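Local coordinates for Ras-related protein Rab-7L1 (Homo sapiens, PDB 6HH2) that binds GDP and GTP as a small Rab GTPase of vesicle trafficking, recruits LRRK2 to the Golgi complex and stimulates its kinase activity, at residues S25-Y30 with L62-I67; V88-V93 with L126-D131. The protein carries 4 engineered substitutions. All blocks are in the same frame, centred on the assembly; numbering follows the deposited sequence.

From the N terminus, the chain leaves strand 8-17 through the nucleotide-binding loop into helix 23-30. Interaction 1 lays that helix against strand 58-66, closing a loop of 31 residues that holds the effector region and strand 48-55. Interaction 2 opens only after this loop has closed: it pairs strand 86-92 with strand 123-128, the two strands of a beta-alpha-beta unit whose connection holds helix 96-112, so the two loops follow in series, neither nested nor crossed. Both contacts reach the same mixed sheet, on which strand 8-17 separates strands 58-66 and 86-92. GDP touches both, through Ser25 in interaction 1 and through Lys129 and Asp131 in interaction 2.

Interaction 1: S25-Y30 with L62-I67; sequences SLVQRY and LQLWDI. With GDP (guanosine-5'-diphosphate), chain B.
Tyr30 meets strand 62-66 with one edge of its ring: CE2 lies 3.8 Å from CD1 of Leu62, a methyl group close to the ring plane, and CD2 is 4.1 Å from CD1 of Leu64. With CG anti to the backbone N (chi1 -168°), the ring swings off the helix end and reaches both leucines, meeting the Leu64 side chain at about a right angle. One turn earlier Val27 points at the strand, and it slides past Leu64 in the opposite direction, CG1 standing 4.2 Å from Leu64 CB; its other methyl, CG2, comes to 4.4 Å from CB of Asp66. Helix and strand run nearly antiparallel, 159° between their directions and 9.3 Å between axes, with no hydrogen bond across. Ile173 of helix 165-178 touches both Tyr30 and Leu62, while Lys50 makes a cation-pi contact with the tyrosine ring. At the other end, Ser25 OG lies 2.6 Å and Ser25 N 2.8 Å from O1A of GDP. Asp66, first residue of the DxxG motif of Ras-like GTPases, comes with its side chain to about 4 Å from the bound magnesium at nearest atoms, too far for direct coordination. The contact itself is wholly apolar, and the polar groups of its phosphate end are spent outside it: Ser25 binds the alpha-phosphate, and Thr24 and Ala68 hold Asp66 OD2 and OD1 beside the metal.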
ATOM      1  N   SER A  25       0.593   5.764   9.642  1.00 20.57           N
ATOM      2  CA  SER A  25      -0.660   5.539  10.354  1.00 20.39           C
ATOM      3  C   SER A  25      -1.384   4.300   9.802  1.00 21.97           C
ATOM      4  O   SER A  25      -1.930   3.513  10.579  1.00 20.86           O
ATOM      5  CB  SER A  25      -1.564   6.770  10.222  1.00 21.40           C
ATOM      6  OG  SER A  25      -0.961   7.879  10.862  1.00 25.34           O
ATOM      7  N   LEU A  26      -1.369   4.204   8.483  1.00 19.02           N
ATOM      8  CA  LEU A  26      -1.999   2.897   7.943  0.62 18.67           C
ATOM      9  C   LEU A  26      -1.287   1.538   8.450  1.00 22.25           C
ATOM     10  O   LEU A  26      -1.877   0.554   8.938  1.00 21.59           O
ATOM     11  CB  LEU A  26      -2.003   2.935   6.411  0.62 19.77           C
ATOM     12  CG  LEU A  26      -2.726   1.750   5.792  0.62 19.41           C
ATOM     13  CD1 LEU A  26      -3.543   2.254   4.534  0.62 21.85           C
ATOM     14  CD2 LEU A  26      -1.811   0.707   5.423  0.62 19.23           C
ATOM     15  N   VAL A  27       0.059   1.623   8.421  1.00 19.38           N
ATOM     16  CA  VAL A  27       0.762   0.418   8.859  1.00 20.82           C
ATOM     17  C   VAL A  27       0.520   0.163  10.345  1.00 22.53           C
ATOM     18  O   VAL A  27       0.294  -0.983  10.771  1.00 23.73           O
ATOM     19  CB  VAL A  27       2.257   0.558   8.545  1.00 22.57           C
ATOM     20  CG1 VAL A  27       3.057  -0.608   9.167  1.00 24.45           C
ATOM     21  CG2 VAL A  27       2.464   0.637   7.033  1.00 22.17           C
ATOM     22  N   GLN A  28       0.534   1.236  11.164  1.00 21.09           N
ATOM     23  CA  GLN A  28       0.280   1.050  12.591  1.00 22.98           C
ATOM     24  C   GLN A  28      -1.107   0.503  12.848  1.00 26.59           C
ATOM     25  O   GLN A  28      -1.289  -0.301  13.765  1.00 26.91           O
ATOM     26  CB  GLN A  28       0.449   2.384  13.309  1.00 24.48           C
ATOM     27  CG  GLN A  28       1.909   2.821  13.338  1.00 31.38           C
ATOM     28  CD  GLN A  28       2.089   4.236  13.876  1.00 45.48           C
ATOM     29  OE1 GLN A  28       1.198   5.088  13.762  1.00 54.12           O
ATOM     30  NE2 GLN A  28       3.228   4.480  14.487  1.00 45.94           N
ATOM     31  N   ARG A  29      -2.093   0.863  12.024  1.00 23.08           N
ATOM     32  CA  ARG A  29      -3.441   0.376  12.248  1.00 26.28           C
ATOM     33  C   ARG A  29      -3.646  -1.040  11.723  1.00 24.01           C
ATOM     34  O   ARG A  29      -4.332  -1.872  12.364  1.00 26.61           O
ATOM     35  CB  ARG A  29      -4.435   1.335  11.612  1.00 32.80           C
ATOM     36  CG  ARG A  29      -5.797   1.181  12.287  1.00 43.94           C
ATOM     37  CD  ARG A  29      -6.859   1.894  11.554  1.00 47.90           C
ATOM     38  NE  ARG A  29      -7.207   3.221  12.065  1.00 47.10           N
ATOM     39  CZ  ARG A  29      -7.946   3.456  13.147  1.00 50.85           C
ATOM     40  NH1 ARG A  29      -8.361   2.461  13.922  1.00 48.70           N
ATOM     41  NH2 ARG A  29      -8.243   4.703  13.477  1.00 53.10           N
ATOM     42  N   TYR A  30      -3.081  -1.326  10.572  1.00 21.22           N
ATOM     43  CA  TYR A  30      -3.349  -2.584   9.864  1.00 19.72           C
ATOM     44  C   TYR A  30      -2.383  -3.724  10.211  1.00 22.66           C
ATOM     45  O   TYR A  30      -2.762  -4.910  10.104  1.00 22.28           O
ATOM     46  CB  TYR A  30      -3.342  -2.337   8.349  1.00 19.39           C
ATOM     47  CG  TYR A  30      -3.903  -3.518   7.629  1.00 18.73           C
ATOM     48  CD1 TYR A  30      -5.280  -3.781   7.674  1.00 18.81           C
ATOM     49  CD2 TYR A  30      -3.083  -4.386   6.921  1.00 20.67           C
ATOM     50  CE1 TYR A  30      -5.811  -4.932   7.056  1.00 19.92           C
ATOM     51  CE2 TYR A  30      -3.597  -5.519   6.294  1.00 22.25           C
ATOM     52  CZ  TYR A  30      -4.962  -5.759   6.357  1.00 20.52           C
ATOM     53  OH  TYR A  30      -5.500  -6.875   5.775  1.00 21.71           O
ATOM     54  N   LEU A  62       1.713 -10.975   5.707  1.00 19.86           N
ATOM     55  CA  LEU A  62       2.032  -9.759   4.962  1.00 20.33           C
ATOM     56  C   LEU A  62       3.181  -9.037   5.652  1.00 21.86           C
ATOM     57  O   LEU A  62       3.144  -8.828   6.865  1.00 23.24           O
ATOM     58  CB  LEU A  62       0.873  -8.783   4.959  1.00 23.19           C
ATOM     59  CG  LEU A  62      -0.454  -9.290   4.477  1.00 29.38           C
ATOM     60  CD1 LEU A  62      -1.413  -8.083   4.489  1.00 32.59           C
ATOM     61  CD2 LEU A  62      -0.281  -9.879   3.085  1.00 26.07           C
ATOM     62  N   GLN A  63       4.204  -8.658   4.891  1.00 19.73           N
ATOM     63  CA  GLN A  63       5.212  -7.683   5.312  1.00 18.99           C
ATOM     64  C   GLN A  63       4.792  -6.330   4.773  1.00 20.11           C
ATOM     65  O   GLN A  63       4.671  -6.143   3.550  1.00 21.76           O
ATOM     66  CB  GLN A  63       6.584  -8.032   4.737  1.00 20.86           C
ATOM     67  CG  GLN A  63       7.128  -9.370   5.181  1.00 21.60           C
ATOM     68  CD  GLN A  63       8.501  -9.651   4.600  1.00 25.70           C
ATOM     69  OE1 GLN A  63       8.976  -8.876   3.747  1.00 27.02           O
ATOM     70  NE2 GLN A  63       9.139 -10.732   5.025  1.00 26.82           N
ATOM     71  N   LEU A  64       4.531  -5.392   5.664  1.00 18.76           N
ATOM     72  CA  LEU A  64       4.115  -4.053   5.283  1.00 17.55           C
ATOM     73  C   LEU A  64       5.356  -3.137   5.352  1.00 19.68           C
ATOM     74  O   LEU A  64       5.880  -2.859   6.438  1.00 21.39           O
ATOM     75  CB  LEU A  64       3.030  -3.548   6.236  1.00 20.08           C
ATOM     76  CG  LEU A  64       1.788  -4.443   6.264  1.00 21.32           C
ATOM     77  CD1 LEU A  64       0.936  -4.095   7.495  1.00 22.93           C
ATOM     78  CD2 LEU A  64       1.019  -4.264   4.921  1.00 22.92           C
ATOM     79  N   TRP A  65       5.820  -2.660   4.184  1.00 16.84           N
ATOM     80  CA  TRP A  65       7.073  -1.909   4.079  1.00 17.63           C
ATOM     81  C   TRP A  65       6.731  -0.436   3.877  1.00 19.75           C
ATOM     82  O   TRP A  65       6.245  -0.055   2.822  1.00 19.04           O
ATOM     83  CB  TRP A  65       7.901  -2.430   2.909  1.00 18.35           C
ATOM     84  CG  TRP A  65       8.613  -3.698   3.160  1.00 19.85           C
ATOM     85  CD1 TRP A  65       8.037  -4.966   3.356  1.00 21.93           C
ATOM     86  CD2 TRP A  65      10.010  -3.870   3.221  1.00 19.46           C
ATOM     87  NE1 TRP A  65       9.041  -5.907   3.501  1.00 20.72           N
ATOM     88  CE2 TRP A  65      10.262  -5.265   3.437  1.00 20.08           C
ATOM     89  CE3 TRP A  65      11.088  -2.991   3.067  1.00 22.63           C
ATOM     90  CZ2 TRP A  65      11.553  -5.785   3.548  1.00 23.88           C
ATOM     91  CZ3 TRP A  65      12.379  -3.507   3.164  1.00 23.48           C
ATOM     92  CH2 TRP A  65      12.605  -4.903   3.402  1.00 24.40           C
ATOM     93  N   ASP A  66       6.997   0.403   4.881  1.00 20.08           N
ATOM     94  CA  ASP A  66       6.735   1.855   4.779  1.00 19.66           C
ATOM     95  C   ASP A  66       7.993   2.544   4.224  1.00 19.48           C
ATOM     96  O   ASP A  66       9.087   2.420   4.792  1.00 20.90           O
ATOM     97  CB  ASP A  66       6.465   2.309   6.220  1.00 19.89           C
ATOM     98  CG  ASP A  66       6.128   3.772   6.396  1.00 20.95           C
ATOM     99  OD1 ASP A  66       6.295   4.618   5.515  1.00 20.23           O
ATOM    100  OD2 ASP A  66       5.700   4.041   7.547  1.00 23.90           O
ATOM    101  N   ILE A  67       7.841   3.285   3.108  1.00 18.65           N
ATOM    102  CA  ILE A  67       9.021   3.913   2.503  0.76 20.49           C
ATOM    103  C   ILE A  67       9.658   4.938   3.429  1.00 19.53           C
ATOM    104  O   ILE A  67      10.850   5.241   3.282  1.00 21.58           O
ATOM    105  CB  ILE A  67       8.693   4.481   1.106  0.76 19.29           C
ATOM    106  CG1 ILE A  67       9.955   4.997   0.407  0.76 23.77           C
ATOM    107  CG2 ILE A  67       7.639   5.572   1.175  0.76 20.38           C
ATOM    108  CD1 ILE A  67       9.857   4.825  -1.055  0.76 28.39           C
TER
HETATM  109  PB  GDP B 201       3.184   9.639   6.602  1.00 19.62           P
HETATM  110  O1B GDP B 201       2.688   9.326   5.239  1.00 20.35           O
HETATM  111  O2B GDP B 201       4.084  10.827   6.666  1.00 20.71           O
HETATM  112  O3B GDP B 201       3.747   8.436   7.332  1.00 19.74           O
HETATM  113  O3A GDP B 201       1.836  10.130   7.398  1.00 21.16           O
HETATM  114  PA  GDP B 201       1.421   9.863   8.912  1.00 22.36           P
HETATM  115  O1A GDP B 201       0.854   8.479   9.103  1.00 22.99           O
HETATM  116  O2A GDP B 201       2.584  10.268   9.807  1.00 23.59           O
HETATM  117  O5' GDP B 201       0.223  10.894   9.108  1.00 23.00           O
HETATM  118  C5' GDP B 201       0.422  12.295   8.986  1.00 24.95           C
HETATM  119  C4' GDP B 201      -0.678  13.028   9.747  1.00 25.22           C
HETATM  120  O4' GDP B 201      -1.950  12.771   9.063  1.00 23.69           O
HETATM  121  C3' GDP B 201      -0.842  12.451  11.138  1.00 23.82           C
HETATM  122  O3' GDP B 201      -1.190  13.567  11.976  1.00 29.53           O
HETATM  123  C2' GDP B 201      -2.018  11.503  11.009  1.00 24.28           C
HETATM  124  O2' GDP B 201      -2.721  11.413  12.241  1.00 28.67           O
HETATM  125  C1' GDP B 201      -2.848  12.229   9.986  1.00 25.39           C
HETATM  126  N9  GDP B 201      -3.723  11.318   9.240  1.00 23.91           N
HETATM  127  C8  GDP B 201      -3.371  10.107   8.720  1.00 21.74           C
HETATM  128  N7  GDP B 201      -4.438   9.550   8.060  1.00 22.27           N
HETATM  129  C5  GDP B 201      -5.456  10.436   8.168  1.00 24.27           C
HETATM  130  C6  GDP B 201      -6.848  10.479   7.726  1.00 23.17           C
HETATM  131  O6  GDP B 201      -7.355   9.528   7.102  1.00 23.46           O
HETATM  132  N1  GDP B 201      -7.536  11.584   8.037  1.00 23.27           N
HETATM  133  C2  GDP B 201      -7.081  12.632   8.742  1.00 24.39           C
HETATM  134  N2  GDP B 201      -7.900  13.714   9.042  1.00 24.94           N
HETATM  135  N3  GDP B 201      -5.810  12.627   9.211  1.00 23.93           N
HETATM  136  C4  GDP B 201      -5.012  11.574   8.934  1.00 24.01           C

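Interaction 2: V88-V93 with L126-D131; sequences VIMFDV and LANKSD. Engineered in segment 126-131: Ser130 (natural residue Cys). With GDP (guanosine-5'-diphosphate), chain B.
Lys129, with the left-handed backbone angles 65/32°, stretches its side chain between Asp92 and GDP at the point where two parallel strands run out. Extended beyond CG, the chain lays CG 3.5 Å from C6 of the guanine and brings NZ to O4' of the ribose at 3.1 Å. Asp92 crosses its aliphatic part, but the direct salt bridge from OD2 to NZ is long; a water bridges the two, donating to Asp92 OD2 and accepting from Lys129 NZ. Ala20 O takes a further bond from NZ, and Thr94 holds OD1 of Asp92. Behind this end, four backbone bonds zip the strands together: Leu126 N to Ile89 O, Phe91 N to Leu126 O, Asn128 N to Phe91 O and Val93 N to Asn128 O. The Phe91 ring takes CA of Ala127 over one face, a CH-pi contact 3.9 Å from the centroid, while Ala127 CB lies 3.5 Å from both Phe91 CZ and Val93 CG1. On the sheet face of Met90 and Leu126, CG1 of Val88 meets CD1 of Leu126 at 3.5 Å. Thr157 and Val159 hold OD1 of the Asn128 amide and Val21 O its ND2, fixing its rotation beside the guanine. Asp131 then receives N1 of the base on OD1 and N2 on OD2, both at 2.8 Å. Asn128, Lys129 and Asp131 form the NKxD motif of Ras-like GTPases, here carrying an engineered Ser130. The paired donors of the base match the carboxylate, a chemistry that selects guanine, while the lysine links the ribose to Asp92 at the end of strand 86-92 through a long salt bridge and a shared water.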
ATOM      1  N   VAL A  88       0.672  -0.278  -2.362  1.00 17.82           N
ATOM      2  CA  VAL A  88      -0.395   0.616  -1.947  1.00 17.42           C
ATOM      3  C   VAL A  88       0.172   2.002  -2.095  1.00 17.52           C
ATOM      4  O   VAL A  88       1.184   2.329  -1.441  1.00 19.96           O
ATOM      5  CB  VAL A  88      -0.746   0.373  -0.492  1.00 18.59           C
ATOM      6  CG1 VAL A  88      -1.794   1.368   0.002  1.00 23.40           C
ATOM      7  CG2 VAL A  88      -1.318  -1.053  -0.300  1.00 18.32           C
ATOM      8  N   ILE A  89      -0.339   2.801  -3.014  1.00 17.33           N
ATOM      9  CA  ILE A  89       0.126   4.161  -3.290  1.00 16.90           C
ATOM     10  C   ILE A  89      -0.876   5.132  -2.698  1.00 16.76           C
ATOM     11  O   ILE A  89      -2.054   5.143  -3.121  1.00 18.06           O
ATOM     12  CB  ILE A  89       0.347   4.397  -4.784  1.00 19.09           C
ATOM     13  CG1 ILE A  89       1.340   3.337  -5.311  1.00 20.07           C
ATOM     14  CG2 ILE A  89       0.844   5.853  -5.007  1.00 20.72           C
ATOM     15  CD1 ILE A  89       1.808   3.537  -6.757  1.00 22.44           C
ATOM     16  N   MET A  90      -0.478   5.868  -1.674  1.00 18.21           N
ATOM     17  CA  MET A  90      -1.374   6.724  -0.910  0.55 16.80           C
ATOM     18  C   MET A  90      -1.178   8.172  -1.261  1.00 19.13           C
ATOM     19  O   MET A  90      -0.046   8.597  -1.494  1.00 19.50           O
ATOM     20  CB  MET A  90      -1.163   6.562   0.602  0.55 18.78           C
ATOM     21  CG  MET A  90      -1.367   5.147   1.083  0.55 18.07           C
ATOM     22  SD  MET A  90      -1.242   4.977   2.889  0.55 18.28           S
ATOM     23  CE  MET A  90      -2.110   6.459   3.498  0.55 20.60           C
ATOM     24  N   PHE A  91      -2.279   8.899  -1.334  1.00 18.79           N
ATOM     25  CA  PHE A  91      -2.254  10.342  -1.412  1.00 18.37           C
ATOM     26  C   PHE A  91      -3.243  10.939  -0.415  1.00 20.28           C
ATOM     27  O   PHE A  91      -4.095  10.253   0.151  1.00 20.61           O
ATOM     28  CB  PHE A  91      -2.378  10.869  -2.857  1.00 18.99           C
ATOM     29  CG  PHE A  91      -3.755  10.791  -3.427  1.00 18.69           C
ATOM     30  CD1 PHE A  91      -4.226   9.591  -4.008  1.00 20.65           C
ATOM     31  CD2 PHE A  91      -4.605  11.913  -3.364  1.00 20.78           C
ATOM     32  CE1 PHE A  91      -5.526   9.528  -4.515  1.00 20.12           C
ATOM     33  CE2 PHE A  91      -5.899  11.862  -3.893  1.00 22.32           C
ATOM     34  CZ  PHE A  91      -6.351  10.680  -4.493  1.00 21.59           C
ATOM     35  N   ASP A  92      -3.103  12.238  -0.178  1.00 20.05           N
ATOM     36  CA  ASP A  92      -4.015  13.011   0.662  1.00 20.77           C
ATOM     37  C   ASP A  92      -4.990  13.762  -0.246  1.00 20.71           C
ATOM     38  O   ASP A  92      -4.567  14.603  -1.053  1.00 23.18           O
ATOM     39  CB  ASP A  92      -3.121  13.963   1.475  1.00 20.47           C
ATOM     40  CG  ASP A  92      -3.888  14.971   2.350  1.00 24.72           C
ATOM     41  OD1 ASP A  92      -5.125  15.098   2.263  1.00 26.18           O
ATOM     42  OD2 ASP A  92      -3.176  15.702   3.094  1.00 26.49           O
ATOM     43  N   VAL A  93      -6.299  13.424  -0.145  1.00 20.39           N
ATOM     44  CA  VAL A  93      -7.296  14.086  -1.004  1.00 21.95           C
ATOM     45  C   VAL A  93      -7.311  15.608  -0.940  1.00 25.68           C
ATOM     46  O   VAL A  93      -7.789  16.270  -1.866  1.00 27.09           O
ATOM     47  CB  VAL A  93      -8.735  13.566  -0.772  1.00 23.88           C
ATOM     48  CG1 VAL A  93      -8.871  12.145  -1.218  1.00 27.01           C
ATOM     49  CG2 VAL A  93      -9.184  13.779   0.696  1.00 25.82           C
ATOM     50  N   LEU A 126      -4.903   4.717  -2.847  1.00 17.32           N
ATOM     51  CA  LEU A 126      -5.753   5.091  -1.724  1.00 17.91           C
ATOM     52  C   LEU A 126      -5.844   6.614  -1.625  1.00 17.11           C
ATOM     53  O   LEU A 126      -4.827   7.293  -1.385  1.00 17.92           O
ATOM     54  CB  LEU A 126      -5.251   4.523  -0.404  1.00 19.01           C
ATOM     55  CG  LEU A 126      -5.174   2.994  -0.307  1.00 18.09           C
ATOM     56  CD1 LEU A 126      -4.900   2.632   1.126  1.00 21.27           C
ATOM     57  CD2 LEU A 126      -6.489   2.331  -0.713  1.00 19.42           C
ATOM     58  N   ALA A 127      -7.054   7.126  -1.801  1.00 19.58           N
ATOM     59  CA  ALA A 127      -7.367   8.549  -1.635  1.00 18.14           C
ATOM     60  C   ALA A 127      -7.670   8.722  -0.157  1.00 20.01           C
ATOM     61  O   ALA A 127      -8.835   8.628   0.283  1.00 22.13           O
ATOM     62  CB  ALA A 127      -8.578   8.886  -2.518  1.00 20.57           C
ATOM     63  N   ASN A 128      -6.612   8.978   0.601  1.00 19.37           N
ATOM     64  CA  ASN A 128      -6.726   8.982   2.062  1.00 20.86           C
ATOM     65  C   ASN A 128      -7.118  10.365   2.580  1.00 20.16           C
ATOM     66  O   ASN A 128      -7.058  11.365   1.864  1.00 20.91           O
ATOM     67  CB  ASN A 128      -5.420   8.471   2.725  1.00 18.62           C
ATOM     68  CG  ASN A 128      -5.618   8.170   4.206  1.00 20.19           C
ATOM     69  OD1 ASN A 128      -6.612   7.566   4.586  1.00 20.43           O
ATOM     70  ND2 ASN A 128      -4.672   8.618   5.051  1.00 20.60           N
ATOM     71  N   LYS A 129      -7.486  10.405   3.871  1.00 20.36           N
ATOM     72  CA  LYS A 129      -8.018  11.598   4.551  1.00 21.53           C
ATOM     73  C   LYS A 129      -9.366  12.027   3.971  1.00 24.39           C
ATOM     74  O   LYS A 129      -9.685  13.220   3.935  1.00 26.15           O
ATOM     75  CB  LYS A 129      -7.026  12.776   4.603  1.00 22.87           C
ATOM     76  CG  LYS A 129      -5.585  12.395   5.029  1.00 21.57           C
ATOM     77  CD  LYS A 129      -4.883  13.604   5.598  1.00 24.65           C
ATOM     78  CE  LYS A 129      -3.437  13.203   5.842  1.00 24.76           C
ATOM     79  NZ  LYS A 129      -2.705  14.398   6.487  1.00 27.42           N
ATOM     80  N   SER A 130     -10.160  11.046   3.499  1.00 23.56           N
ATOM     81  CA  SER A 130     -11.466  11.331   2.911  1.00 24.84           C
ATOM     82  C   SER A 130     -12.400  12.038   3.877  1.00 25.94           C
ATOM     83  O   SER A 130     -13.361  12.665   3.426  1.00 28.46           O
ATOM     84  CB  SER A 130     -12.117  10.009   2.452  1.00 24.21           C
ATOM     85  OG  SER A 130     -12.465   9.208   3.592  1.00 28.65           O
ATOM     86  N   ASP A 131     -12.134  11.934   5.188  1.00 25.97           N
ATOM     87  CA  ASP A 131     -12.925  12.602   6.218  1.00 27.05           C
ATOM     88  C   ASP A 131     -12.753  14.118   6.215  1.00 28.13           C
ATOM     89  O   ASP A 131     -13.561  14.814   6.831  1.00 31.31           O
ATOM     90  CB  ASP A 131     -12.496  12.081   7.600  1.00 27.15           C
ATOM     91  CG  ASP A 131     -10.997  12.242   7.867  1.00 26.75           C
ATOM     92  OD1 ASP A 131     -10.232  11.445   7.288  1.00 24.45           O
ATOM     93  OD2 ASP A 131     -10.654  13.123   8.699  1.00 28.98           O
TER
HETATM   94  PB  GDP B 201       3.184   9.639   6.602  1.00 19.62           P
HETATM   95  O1B GDP B 201       2.688   9.326   5.239  1.00 20.35           O
HETATM   96  O2B GDP B 201       4.084  10.827   6.666  1.00 20.71           O
HETATM   97  O3B GDP B 201       3.747   8.436   7.332  1.00 19.74           O
HETATM   98  O3A GDP B 201       1.836  10.130   7.398  1.00 21.16           O
HETATM   99  PA  GDP B 201       1.421   9.863   8.912  1.00 22.36           P
HETATM  100  O1A GDP B 201       0.854   8.479   9.103  1.00 22.99           O
HETATM  101  O2A GDP B 201       2.584  10.268   9.807  1.00 23.59           O
HETATM  102  O5' GDP B 201       0.223  10.894   9.108  1.00 23.00           O
HETATM  103  C5' GDP B 201       0.422  12.295   8.986  1.00 24.95           C
HETATM  104  C4' GDP B 201      -0.678  13.028   9.747  1.00 25.22           C
HETATM  105  O4' GDP B 201      -1.950  12.771   9.063  1.00 23.69           O
HETATM  106  C3' GDP B 201      -0.842  12.451  11.138  1.00 23.82           C
HETATM  107  O3' GDP B 201      -1.190  13.567  11.976  1.00 29.53           O
HETATM  108  C2' GDP B 201      -2.018  11.503  11.009  1.00 24.28           C
HETATM  109  O2' GDP B 201      -2.721  11.413  12.241  1.00 28.67           O
HETATM  110  C1' GDP B 201      -2.848  12.229   9.986  1.00 25.39           C
HETATM  111  N9  GDP B 201      -3.723  11.318   9.240  1.00 23.91           N
HETATM  112  C8  GDP B 201      -3.371  10.107   8.720  1.00 21.74           C
HETATM  113  N7  GDP B 201      -4.438   9.550   8.060  1.00 22.27           N
HETATM  114  C5  GDP B 201      -5.456  10.436   8.168  1.00 24.27           C
HETATM  115  C6  GDP B 201      -6.848  10.479   7.726  1.00 23.17           C
HETATM  116  O6  GDP B 201      -7.355   9.528   7.102  1.00 23.46           O
HETATM  117  N1  GDP B 201      -7.536  11.584   8.037  1.00 23.27           N
HETATM  118  C2  GDP B 201      -7.081  12.632   8.742  1.00 24.39           C
HETATM  119  N2  GDP B 201      -7.900  13.714   9.042  1.00 24.94           N
HETATM  120  N3  GDP B 201      -5.810  12.627   9.211  1.00 23.93           N
HETATM  121  C4  GDP B 201      -5.012  11.574   8.934  1.00 24.01           C
HETATM  122  O   HOH W   1      -3.422  16.979   5.379  1.00 35.65           O